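Local coordinates for protein FACT-Spt16 (Cicer arietinum, PDB 5CE6) that serves as the N-terminal, peptidase-like domain of a FACT complex histone chaperone subunit and probably binds histones H3-H4 during transcription, at residues F220-T223 against K224-V228. Sequence-based numbering, arbitrary orientation.
Sequences FVVT and KLENV
K224 lays the start of its side chain beside the ring of F220 one turn earlier, near the C-terminal end of the long helix 200-230 in the M24 metallopeptidase-like part of Spt16. Four consecutive i to i+4 backbone hydrogen bonds join 220-223 to 224-227, V228 N to K224 O continues the series, and each of the four pairs residues whose side chains run alongside one another. At the first of them K224 N donates to F220 O over 2.8 Å. The lysine CB sits 4.2 Å above the plane of the F220 ring, displaced toward its rim, while its CG approaches the ring atom CZ of F220 at 4.1 Å. With CG anti to the backbone N (chi1 175°), the F220 ring lies on the side of its own carbonyl carbon, alongside the lysine chain; it also packs on E243, T244 and V247 of helix 237-249.

L225 follows on the buried side. Its N bonds almost straight to V221 O (N-H...O 173°), and its CD1 touches CG1 of V221 at 3.9 Å, an apolar pair that continues through L225 to F317 of strand 309-319 and to L290.

E226 N donates to V222 O. Beyond CG the glutamate chain is extended, which carries OE2 to 3.4 Å from CG1 of V222; the same oxygen is hydrogen-bonded to the hydroxyl of Y456, which helps to hold the carboxylate beside the valine.

At N227, on the exposed side, N reaches T223 O at 3.0 Å, and the amide nitrogen ND2 lies 4.1 Å from the methyl CG2 of T223.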
ATOM      1  N   PHE A 220     -21.734   6.213   2.655  1.00 15.21           N
ATOM      2  CA  PHE A 220     -22.223   5.839   1.338  1.00 16.50           C
ATOM      3  C   PHE A 220     -22.501   4.347   1.207  1.00 19.80           C
ATOM      4  O   PHE A 220     -23.634   3.946   0.926  1.00 19.54           O
ATOM      5  CB  PHE A 220     -21.299   6.294   0.207  1.00 19.28           C
ATOM      6  CG  PHE A 220     -21.749   5.797  -1.135  1.00 19.50           C
ATOM      7  CD1 PHE A 220     -22.870   6.348  -1.739  1.00 25.41           C
ATOM      8  CD2 PHE A 220     -21.095   4.750  -1.763  1.00 18.86           C
ATOM      9  CE1 PHE A 220     -23.314   5.887  -2.954  1.00 24.01           C
ATOM     10  CE2 PHE A 220     -21.536   4.282  -2.985  1.00 21.02           C
ATOM     11  CZ  PHE A 220     -22.648   4.850  -3.579  1.00 22.93           C
ATOM     12  N   VAL A 221     -21.470   3.527   1.394  1.00 17.65           N
ATOM     13  CA  VAL A 221     -21.604   2.097   1.118  1.00 12.92           C
ATOM     14  C   VAL A 221     -22.694   1.426   1.946  1.00 15.45           C
ATOM     15  O   VAL A 221     -23.560   0.750   1.397  1.00 16.25           O
ATOM     16  CB  VAL A 221     -20.276   1.333   1.271  1.00 12.73           C
ATOM     17  CG1 VAL A 221     -20.486  -0.154   0.996  1.00 15.51           C
ATOM     18  CG2 VAL A 221     -19.234   1.905   0.314  1.00 14.74           C
ATOM     19  N   VAL A 222     -22.669   1.619   3.262  1.00 14.80           N
ATOM     20  CA  VAL A 222     -23.657   0.957   4.108  1.00 15.51           C
ATOM     21  C   VAL A 222     -25.077   1.382   3.741  1.00 17.06           C
ATOM     22  O   VAL A 222     -25.958   0.542   3.564  1.00 17.92           O
ATOM     23  CB  VAL A 222     -23.374   1.172   5.600  1.00 15.33           C
ATOM     24  CG1 VAL A 222     -24.553   0.716   6.431  1.00 19.20           C
ATOM     25  CG2 VAL A 222     -22.096   0.429   6.005  1.00 17.13           C
ATOM     26  N   THR A 223     -25.274   2.683   3.566  1.00 19.03           N
ATOM     27  CA  THR A 223     -26.562   3.242   3.164  1.00 20.19           C
ATOM     28  C   THR A 223     -27.020   2.725   1.802  1.00 20.37           C
ATOM     29  O   THR A 223     -28.199   2.411   1.606  1.00 22.44           O
ATOM     30  CB  THR A 223     -26.488   4.780   3.112  1.00 27.65           C
ATOM     31  OG1 THR A 223     -26.132   5.276   4.406  1.00 33.59           O
ATOM     32  CG2 THR A 223     -27.829   5.377   2.695  1.00 28.61           C
ATOM     33  N   LYS A 224     -26.085   2.644   0.858  1.00 16.60           N
ATOM     34  CA  LYS A 224     -26.408   2.182  -0.486  1.00 19.47           C
ATOM     35  C   LYS A 224     -26.849   0.723  -0.458  1.00 18.13           C
ATOM     36  O   LYS A 224     -27.873   0.361  -1.046  1.00 19.05           O
ATOM     37  CB  LYS A 224     -25.196   2.360  -1.407  1.00 19.48           C
ATOM     38  CG  LYS A 224     -25.407   1.860  -2.831  1.00 22.26           C
ATOM     39  CD  LYS A 224     -26.444   2.690  -3.569  1.00 22.73           C
ATOM     40  CE  LYS A 224     -26.316   2.518  -5.068  1.00 26.12           C
ATOM     41  NZ  LYS A 224     -27.299   3.357  -5.815  1.00 28.30           N
ATOM     42  N   LEU A 225     -26.076  -0.113   0.233  1.00 17.52           N
ATOM     43  CA  LEU A 225     -26.412  -1.533   0.341  1.00 17.13           C
ATOM     44  C   LEU A 225     -27.767  -1.720   1.010  1.00 21.00           C
ATOM     45  O   LEU A 225     -28.600  -2.489   0.519  1.00 19.28           O
ATOM     46  CB  LEU A 225     -25.323  -2.307   1.089  1.00 14.66           C
ATOM     47  CG  LEU A 225     -23.956  -2.379   0.407  1.00 17.84           C
ATOM     48  CD1 LEU A 225     -22.951  -3.107   1.285  1.00 18.32           C
ATOM     49  CD2 LEU A 225     -24.055  -3.050  -0.967  1.00 16.73           C
ATOM     50  N   GLU A 226     -27.997  -1.005   2.112  1.00 20.18           N
ATOM     51  CA  GLU A 226     -29.287  -1.079   2.808  1.00 18.90           C
ATOM     52  C   GLU A 226     -30.459  -0.705   1.902  1.00 23.41           C
ATOM     53  O   GLU A 226     -31.493  -1.377   1.916  1.00 27.56           O
ATOM     54  CB  GLU A 226     -29.294  -0.203   4.069  1.00 21.24           C
ATOM     55  CG  GLU A 226     -28.356  -0.709   5.155  1.00 26.77           C
ATOM     56  CD  GLU A 226     -28.337   0.172   6.388  1.00 31.11           C
ATOM     57  OE1 GLU A 226     -28.961   1.255   6.365  1.00 35.65           O
ATOM     58  OE2 GLU A 226     -27.690  -0.227   7.379  1.00 27.71           O
ATOM     59  N   ASN A 227     -30.304   0.364   1.126  1.00 19.27           N
ATOM     60  CA  ASN A 227     -31.350   0.804   0.205  1.00 28.72           C
ATOM     61  C   ASN A 227     -31.605  -0.224  -0.898  1.00 28.05           C
ATOM     62  O   ASN A 227     -32.753  -0.516  -1.241  1.00 30.64           O
ATOM     63  CB  ASN A 227     -30.981   2.149  -0.429  1.00 35.74           C
ATOM     64  CG  ASN A 227     -31.088   3.312   0.547  1.00 51.69           C
ATOM     65  OD1 ASN A 227     -31.422   3.130   1.719  1.00 52.04           O
ATOM     66  ND2 ASN A 227     -30.797   4.519   0.062  1.00 52.73           N
ATOM     67  N   VAL A 228     -30.523  -0.767  -1.451  1.00 24.32           N
ATOM     68  CA  VAL A 228     -30.611  -1.766  -2.516  1.00 25.28           C
ATOM     69  C   VAL A 228     -31.321  -3.041  -2.053  1.00 22.91           C
ATOM     70  O   VAL A 228     -32.181  -3.573  -2.754  1.00 27.80           O
ATOM     71  CB  VAL A 228     -29.210  -2.107  -3.085  1.00 28.00           C
ATOM     72  CG1 VAL A 228     -29.233  -3.439  -3.838  1.00 25.89           C
ATOM     73  CG2 VAL A 228     -28.720  -0.985  -3.994  1.00 23.71           C
TER